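Local coordinates for protein tapirin (Caldicellulosiruptor kristjanssonii, PDB 6N2B) that probably binds cellulose, helping this extremely thermophilic bacterium adhere to plant biomass, through a calcium-containing C-terminal beta-helix domain, at residues L216-Y219 against K220-V223; I264-K267 against E268-I272; N491-L495 against P496-P500. One frame throughout, in Å; residues are numbered along the deposited sequence.

Contact 1. Residues L216-Y219 against K220-V223; sequences LPNY and KFTV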
loop_
_atom_site.group_PDB
_atom_site.type_symbol
_atom_site.label_atom_id
_atom_site.label_comp_id
_atom_site.label_asym_id
_atom_site.label_seq_id
_atom_site.Cartn_x
_atom_site.Cartn_y
_atom_site.Cartn_z
ATOM N N LEU A 216 -7.655 -3.623 6.211
ATOM C CA LEU A 216 -8.732 -3.835 5.249
ATOM C C LEU A 216 -9.521 -2.545 5.119
ATOM O O LEU A 216 -10.501 -2.329 5.853
ATOM C CB LEU A 216 -9.634 -4.987 5.673
ATOM C CG LEU A 216 -8.828 -6.238 6.068
ATOM C CD1 LEU A 216 -9.478 -7.036 7.204
ATOM C CD2 LEU A 216 -8.583 -7.088 4.871
ATOM N N PRO A 217 -9.136 -1.676 4.188
ATOM C CA PRO A 217 -9.835 -0.400 4.025
ATOM C C PRO A 217 -11.200 -0.591 3.390
ATOM O O PRO A 217 -11.521 -1.631 2.802
ATOM C CB PRO A 217 -8.908 0.400 3.099
ATOM C CG PRO A 217 -8.234 -0.612 2.290
ATOM C CD PRO A 217 -8.037 -1.820 3.209
ATOM N N ASN A 218 -12.006 0.449 3.532
ATOM C CA ASN A 218 -13.319 0.495 2.932
ATOM C C ASN A 218 -13.218 0.728 1.429
ATOM O O ASN A 218 -12.219 1.232 0.906
ATOM C CB ASN A 218 -14.128 1.627 3.559
ATOM C CG ASN A 218 -13.371 2.938 3.527
ATOM O OD1 ASN A 218 -12.422 3.122 4.270
ATOM N ND2 ASN A 218 -13.762 3.840 2.633
ATOM N N TYR A 219 -14.297 0.383 0.743
ATOM C CA TYR A 219 -14.511 0.830 -0.628
ATOM C C TYR A 219 -14.387 2.346 -0.740
ATOM O O TYR A 219 -14.952 3.085 0.069
ATOM C CB TYR A 219 -15.902 0.385 -1.067
ATOM C CG TYR A 219 -16.289 0.772 -2.464
ATOM C CD1 TYR A 219 -15.778 0.081 -3.555
ATOM C CD2 TYR A 219 -17.196 1.805 -2.691
ATOM C CE1 TYR A 219 -16.145 0.414 -4.831
ATOM C CE2 TYR A 219 -17.570 2.146 -3.963
ATOM C CZ TYR A 219 -17.042 1.449 -5.040
ATOM O OH TYR A 219 -17.403 1.781 -6.332
ATOM N N LYS A 220 -13.661 2.805 -1.764
ATOM C CA LYS A 220 -13.361 4.225 -1.956
ATOM C C LYS A 220 -12.452 4.743 -0.847
ATOM O O LYS A 220 -12.900 5.390 0.105
ATOM C CB LYS A 220 -14.650 5.051 -2.033
ATOM C CG LYS A 220 -14.941 5.585 -3.407
ATOM C CD LYS A 220 -14.129 6.864 -3.670
ATOM C CE LYS A 220 -14.454 7.498 -5.032
ATOM N NZ LYS A 220 -13.533 7.064 -6.130
ATOM N N PHE A 221 -11.168 4.442 -0.944
ATOM C CA PHE A 221 -10.205 4.868 0.060
ATOM C C PHE A 221 -8.986 5.360 -0.688
ATOM O O PHE A 221 -8.383 4.612 -1.467
ATOM C CB PHE A 221 -9.841 3.723 1.010
ATOM C CG PHE A 221 -8.987 4.134 2.193
ATOM C CD1 PHE A 221 -7.600 4.114 2.113
ATOM C CD2 PHE A 221 -9.568 4.481 3.404
ATOM C CE1 PHE A 221 -6.809 4.459 3.214
ATOM C CE2 PHE A 221 -8.774 4.836 4.505
ATOM C CZ PHE A 221 -7.395 4.822 4.402
ATOM N N THR A 222 -8.657 6.623 -0.493
ATOM C CA THR A 222 -7.476 7.213 -1.093
ATOM C C THR A 222 -6.517 7.576 0.025
ATOM O O THR A 222 -6.910 8.230 0.994
ATOM C CB THR A 222 -7.820 8.461 -1.901
ATOM O OG1 THR A 222 -8.694 8.126 -2.987
ATOM C CG2 THR A 222 -6.555 9.087 -2.422
ATOM N N VAL A 223 -5.274 7.139 -0.095
ATOM C CA VAL A 223 -4.197 7.668 0.717
ATOM C C VAL A 223 -3.275 8.476 -0.190
ATOM O O VAL A 223 -2.875 8.020 -1.271
ATOM C CB VAL A 223 -3.456 6.562 1.485
ATOM C CG1 VAL A 223 -3.134 5.400 0.587
ATOM C CG2 VAL A 223 -2.198 7.138 2.092
#
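Pro217 and Phe221 meet where the loop ahead of strand 221-224 runs into this coil of the beta-helix. Their apolar contact is a CH-pi interaction: Pro217 CB stands over one face of the Phe221 ring, 3.8 Å from Phe221 CG and offset toward the rim. With CG anti to the backbone N (chi1 -172°), the phenyl group is turned to the side of its own carbonyl carbon, where the proline can cover it. Phe240, Ile520, Ile527 and Leu529 also touch the Phe221 side chain, which is buried among strands 240-250, 520-522 and 526-531.

The polar interactions belong to the bend itself. Asn218 ND2 donates to Tyr219 O at 2.9 Å, a bent bond (139° at the hydrogen) with the donor above the carbonyl plane, so the amide bonds back to the next residue's carbonyl. Tyr219 is exposed and its side chain touches Glu239, and the kinked Lys220 chain ends with NZ hydrogen-bonded to a glycerol, probably from the crystallisation liquor.

Between these two groupings lies the Asn218 amide, which crosses the phenyl group nearly at right angles, their planes 80° apart, and brings Asn218 OD1 to 3.3 Å from Phe221 CD2.

Contact 2. Residues I264-K267 against E268-I272; sequences IEIK and EIMYI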
loop_
_atom_site.group_PDB
_atom_site.type_symbol
_atom_site.label_atom_id
_atom_site.label_comp_id
_atom_site.label_asym_id
_atom_site.label_seq_id
_atom_site.Cartn_x
_atom_site.Cartn_y
_atom_site.Cartn_z
ATOM N N ILE A 264 -2.541 2.815 -7.986
ATOM C CA ILE A 264 -1.507 2.817 -6.950
ATOM C C ILE A 264 -0.218 3.428 -7.500
ATOM O O ILE A 264 0.293 2.992 -8.537
ATOM C CB ILE A 264 -1.262 1.400 -6.405
ATOM C CG1 ILE A 264 -2.460 0.952 -5.581
ATOM C CG2 ILE A 264 -0.061 1.366 -5.526
ATOM C CD1 ILE A 264 -2.530 -0.556 -5.419
ATOM N N GLU A 265 0.308 4.436 -6.798
ATOM C CA GLU A 265 1.579 5.075 -7.135
ATOM C C GLU A 265 2.562 4.877 -5.998
ATOM O O GLU A 265 2.327 5.357 -4.891
ATOM C CB GLU A 265 1.408 6.566 -7.395
ATOM C CG GLU A 265 0.781 6.872 -8.716
ATOM C CD GLU A 265 0.179 8.250 -8.732
ATOM O OE1 GLU A 265 0.748 9.168 -8.083
ATOM O OE2 GLU A 265 -0.869 8.412 -9.391
ATOM N N ILE A 266 3.670 4.206 -6.279
ATOM C CA ILE A 266 4.706 3.970 -5.291
ATOM C C ILE A 266 5.980 4.655 -5.753
ATOM O O ILE A 266 6.537 4.301 -6.798
ATOM C CB ILE A 266 4.941 2.474 -5.066
ATOM C CG1 ILE A 266 3.623 1.786 -4.697
ATOM C CG2 ILE A 266 5.966 2.307 -3.951
ATOM C CD1 ILE A 266 3.158 2.089 -3.265
ATOM N N LYS A 267 6.450 5.628 -4.971
ATOM C CA LYS A 267 7.593 6.427 -5.393
ATOM C C LYS A 267 8.910 5.741 -5.115
ATOM O O LYS A 267 9.876 5.951 -5.850
ATOM C CB LYS A 267 7.570 7.778 -4.702
ATOM C CG LYS A 267 6.489 8.661 -5.254
ATOM C CD LYS A 267 6.179 9.775 -4.305
ATOM C CE LYS A 267 7.294 10.798 -4.266
ATOM N NZ LYS A 267 7.242 11.540 -2.967
ATOM N N GLU A 268 8.981 4.922 -4.069
ATOM C CA GLU A 268 10.220 4.250 -3.724
ATOM C C GLU A 268 9.951 2.761 -3.716
ATOM O O GLU A 268 9.858 2.142 -4.787
ATOM C CB GLU A 268 10.791 4.814 -2.415
ATOM C CG GLU A 268 11.304 6.274 -2.529
ATOM C CD GLU A 268 12.274 6.505 -3.712
ATOM O OE1 GLU A 268 12.980 5.543 -4.120
ATOM O OE2 GLU A 268 12.339 7.656 -4.230
ATOM N N ILE A 269 9.793 2.128 -2.552
ATOM C CA ILE A 269 9.789 0.670 -2.448
ATOM C C ILE A 269 8.386 0.157 -2.150
ATOM O O ILE A 269 7.729 0.616 -1.207
ATOM C CB ILE A 269 10.778 0.181 -1.378
ATOM C CG1 ILE A 269 12.218 0.394 -1.859
ATOM C CG2 ILE A 269 10.509 -1.285 -1.037
ATOM C CD1 ILE A 269 13.171 0.919 -0.799
ATOM N N MET A 270 7.941 -0.811 -2.945
ATOM C CA MET A 270 6.811 -1.669 -2.609
ATOM C C MET A 270 7.370 -3.045 -2.266
ATOM O O MET A 270 7.804 -3.785 -3.153
ATOM C CB MET A 270 5.811 -1.747 -3.757
ATOM C CG MET A 270 4.551 -2.522 -3.442
ATOM S SD MET A 270 3.448 -2.456 -4.870
ATOM C CE MET A 270 1.898 -2.855 -4.084
ATOM N N TYR A 271 7.383 -3.369 -0.980
ATOM C CA TYR A 271 7.883 -4.648 -0.495
ATOM C C TYR A 271 6.696 -5.568 -0.235
ATOM O O TYR A 271 5.821 -5.249 0.578
ATOM C CB TYR A 271 8.730 -4.464 0.772
ATOM C CG TYR A 271 9.291 -5.750 1.361
ATOM C CD1 TYR A 271 8.474 -6.624 2.077
ATOM C CD2 TYR A 271 10.635 -6.092 1.203
ATOM C CE1 TYR A 271 8.970 -7.804 2.623
ATOM C CE2 TYR A 271 11.148 -7.270 1.751
ATOM C CZ TYR A 271 10.302 -8.121 2.461
ATOM O OH TYR A 271 10.769 -9.288 3.012
ATOM N N ILE A 272 6.683 -6.710 -0.900
ATOM C CA ILE A 272 5.620 -7.690 -0.747
ATOM C C ILE A 272 6.255 -8.968 -0.215
ATOM O O ILE A 272 6.889 -9.720 -0.970
ATOM C CB ILE A 272 4.883 -7.941 -2.061
ATOM C CG1 ILE A 272 4.366 -6.611 -2.622
ATOM C CG2 ILE A 272 3.774 -8.962 -1.863
ATOM C CD1 ILE A 272 3.400 -5.872 -1.712
#
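Ile266 and Met270 point inward from the two sides of a corner, and a branch methyl of the isoleucine meets the base of the methionine. That methyl is CG2, the branch trans to the backbone N because CG1 takes chi1 -55°, and it lies 4.1 Å from Met270 CB. It also rests against the chain beyond the corner, with Ile266 CG2 3.7 Å from Ile269 O and 3.8 Å from Met270 N. One methyl group thus touches both the side chain and the backbone beyond the corner.

The other branch of Ile266, through CG1 and CD1, leads back from the corner. The Met270 side chain leads back too: its CG is anti to the backbone N (chi1 -175°) and the chain stays extended as far as the terminal methyl. Around this pair, Val245, Leu248 and Ala291 touch Ile266, while Leu276 touches Met270.

Ile269 is directed the other way, onto Phe408 and Ile412 of helix 408-413, which covers the outer side of strand 269-272. At the corner itself Lys267 and Glu268 carry their polar ends outward without pairing: Lys267 NZ and Glu268 OE2 are 6.5 Å apart. Lys267 NZ is instead hydrogen-bonded to Asn246 OD1, and Glu268 OE1 has a weak bond from Asn292 ND2. The backbone is tied down as well, since Ile269 N donates to Asn247 OD1.

The strands on both sides of the bend pair in parallel with those of the preceding and following coils, 240-250 on one side and 287-291 with 293-296 on the other. Apolar side chains turned inward on both arms of a polar, outward-facing corner are the arrangement of a coil in a parallel beta-helix.

Contact 3. Residues N491-L495 against P496-P500; sequences NPTSL and PLYNP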
loop_
_atom_site.group_PDB
_atom_site.type_symbol
_atom_site.label_atom_id
_atom_site.label_comp_id
_atom_site.label_asym_id
_atom_site.label_seq_id
_atom_site.Cartn_x
_atom_site.Cartn_y
_atom_site.Cartn_z
ATOM N N ASN A 491 -22.106 7.394 10.359
ATOM C CA ASN A 491 -22.838 8.568 9.947
ATOM C C ASN A 491 -21.831 9.657 9.592
ATOM O O ASN A 491 -21.839 10.740 10.192
ATOM C CB ASN A 491 -23.776 9.002 11.071
ATOM C CG ASN A 491 -25.059 9.587 10.548
ATOM O OD1 ASN A 491 -25.295 9.598 9.338
ATOM N ND2 ASN A 491 -25.900 10.087 11.451
ATOM N N PRO A 492 -20.947 9.409 8.625
ATOM C CA PRO A 492 -19.824 10.340 8.405
ATOM C C PRO A 492 -20.220 11.797 8.165
ATOM O O PRO A 492 -19.407 12.683 8.455
ATOM C CB PRO A 492 -19.112 9.747 7.178
ATOM C CG PRO A 492 -20.091 8.800 6.563
ATOM C CD PRO A 492 -20.917 8.273 7.686
ATOM N N THR A 493 -21.422 12.095 7.653
ATOM C CA THR A 493 -21.763 13.499 7.390
ATOM C C THR A 493 -21.870 14.326 8.679
ATOM O O THR A 493 -21.811 15.564 8.630
ATOM C CB THR A 493 -23.051 13.588 6.542
ATOM O OG1 THR A 493 -24.181 13.074 7.253
ATOM C CG2 THR A 493 -22.892 12.785 5.273
ATOM N N SER A 494 -21.965 13.658 9.830
ATOM C CA SER A 494 -21.880 14.295 11.137
ATOM C C SER A 494 -20.487 14.824 11.483
ATOM O O SER A 494 -20.366 15.619 12.420
ATOM C CB SER A 494 -22.280 13.292 12.197
ATOM O OG SER A 494 -21.273 12.298 12.280
ATOM N N LEU A 495 -19.426 14.366 10.809
ATOM C CA LEU A 495 -18.080 14.869 11.103
ATOM C C LEU A 495 -17.791 16.110 10.262
ATOM O O LEU A 495 -18.172 16.169 9.087
ATOM C CB LEU A 495 -17.023 13.810 10.810
ATOM C CG LEU A 495 -17.182 12.463 11.514
ATOM C CD1 LEU A 495 -16.216 11.458 10.945
ATOM C CD2 LEU A 495 -16.938 12.613 12.994
ATOM N N PRO A 496 -17.139 17.136 10.820
ATOM C CA PRO A 496 -16.822 18.319 10.013
ATOM C C PRO A 496 -15.754 18.049 8.975
ATOM O O PRO A 496 -15.485 18.920 8.136
ATOM C CB PRO A 496 -16.347 19.346 11.056
ATOM C CG PRO A 496 -16.715 18.795 12.351
ATOM C CD PRO A 496 -16.704 17.310 12.210
ATOM N N LEU A 497 -15.130 16.874 9.031
ATOM C CA LEU A 497 -14.177 16.426 8.031
ATOM C C LEU A 497 -14.855 15.988 6.740
ATOM O O LEU A 497 -14.162 15.795 5.732
ATOM C CB LEU A 497 -13.338 15.273 8.600
ATOM C CG LEU A 497 -12.801 15.489 10.016
ATOM C CD1 LEU A 497 -12.223 14.197 10.623
ATOM C CD2 LEU A 497 -11.753 16.598 9.985
ATOM N N TYR A 498 -16.182 15.820 6.751
ATOM C CA TYR A 498 -16.913 15.404 5.565
ATOM C C TYR A 498 -17.033 16.570 4.598
ATOM O O TYR A 498 -17.439 17.668 4.984
ATOM C CB TYR A 498 -18.299 14.879 5.931
ATOM C CG TYR A 498 -19.139 14.570 4.721
ATOM C CD1 TYR A 498 -18.943 13.394 3.995
ATOM C CD2 TYR A 498 -20.112 15.460 4.285
ATOM C CE1 TYR A 498 -19.706 13.106 2.871
ATOM C CE2 TYR A 498 -20.877 15.186 3.162
ATOM C CZ TYR A 498 -20.671 14.010 2.454
ATOM O OH TYR A 498 -21.435 13.743 1.334
ATOM N N ASN A 499 -16.656 16.328 3.345
ATOM C CA ASN A 499 -16.753 17.303 2.271
ATOM C C ASN A 499 -17.962 16.917 1.433
ATOM O O ASN A 499 -17.960 15.832 0.824
ATOM C CB ASN A 499 -15.472 17.287 1.430
ATOM C CG ASN A 499 -15.444 18.339 0.310
ATOM O OD1 ASN A 499 -16.471 18.875 -0.099
ATOM N ND2 ASN A 499 -14.241 18.611 -0.205
ATOM N N PRO A 500 -19.023 17.731 1.397
ATOM C CA PRO A 500 -20.208 17.333 0.627
ATOM C C PRO A 500 -19.977 17.400 -0.868
ATOM O O PRO A 500 -20.639 16.675 -1.621
ATOM C CB PRO A 500 -21.285 18.331 1.085
ATOM C CG PRO A 500 -20.601 19.308 2.021
ATOM C CD PRO A 500 -19.132 19.108 1.906
#
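Thr493 and Tyr498 run alongside each other, with the threonine methyl set on the tyrosine ring. Thr493 CG2 stands 3.8 Å from the centroid of the Tyr498 ring and only 10° off its normal, so this CH-pi contact is centred on the face. The ring is brought there by the first torsion of Tyr498, which puts CG anti to the backbone N (chi1 174°).

Close packing continues from the base of the tyrosine into the backbone. Tyr498 CB lies 3.5 Å from Pro492 O, a carbonyl that also accepts the Leu495 amide at the end of the short 3-10 segment 492-494. A type I beta turn then runs from Leu495 to Tyr498, with Pro496 following its first residue. It is closed by a nearly straight bond from Tyr498 N to Leu495 O, 3.1 Å long with 165° at the hydrogen. At the start of the turn Leu495 CB packs 3.8 Å from Pro496 CD. Leu495 itself is buried.

The outer side is looser, and Thr493 is exposed. On this side the Asn491 carbonyl holds the start of the 3-10 segment: its oxygen takes Ser494 OG at 2.7 Å and Ser494 N from the opposite face of the carbonyl plane, two bonds that fix the opening of the 3-10 segment.

Within the fold, Leu495 touches Asp459 and Ile463 of helix 459-470 and Leu505 of strand 504-508. Pro492, Leu497 and Tyr498 reach the same Leu505, and strand 504-508 pairs antiparallel with 498-499, so the turn joins the helix to the strands at this end of the domain.

The three contacts are local bends met in order along one chain, and none touches another. Contact 1 lies between the other two: its centre is about 17 Å from that of contact 2 and about 16 Å from that of contact 3, whereas contacts 2 and 3 are about 30 Å apart between centres. Contacts 1 and 2 lie on coils of the same beta-helix, linked through strand 240-250, which pairs with strands 221-224, 263-266 and 269-272. Contact 3 is the one toward the calcium end: the Leu495 side chain lies about 10 Å from those of the calcium-site residues Leu436 and Glu465, near the calcium site but not among its ligands.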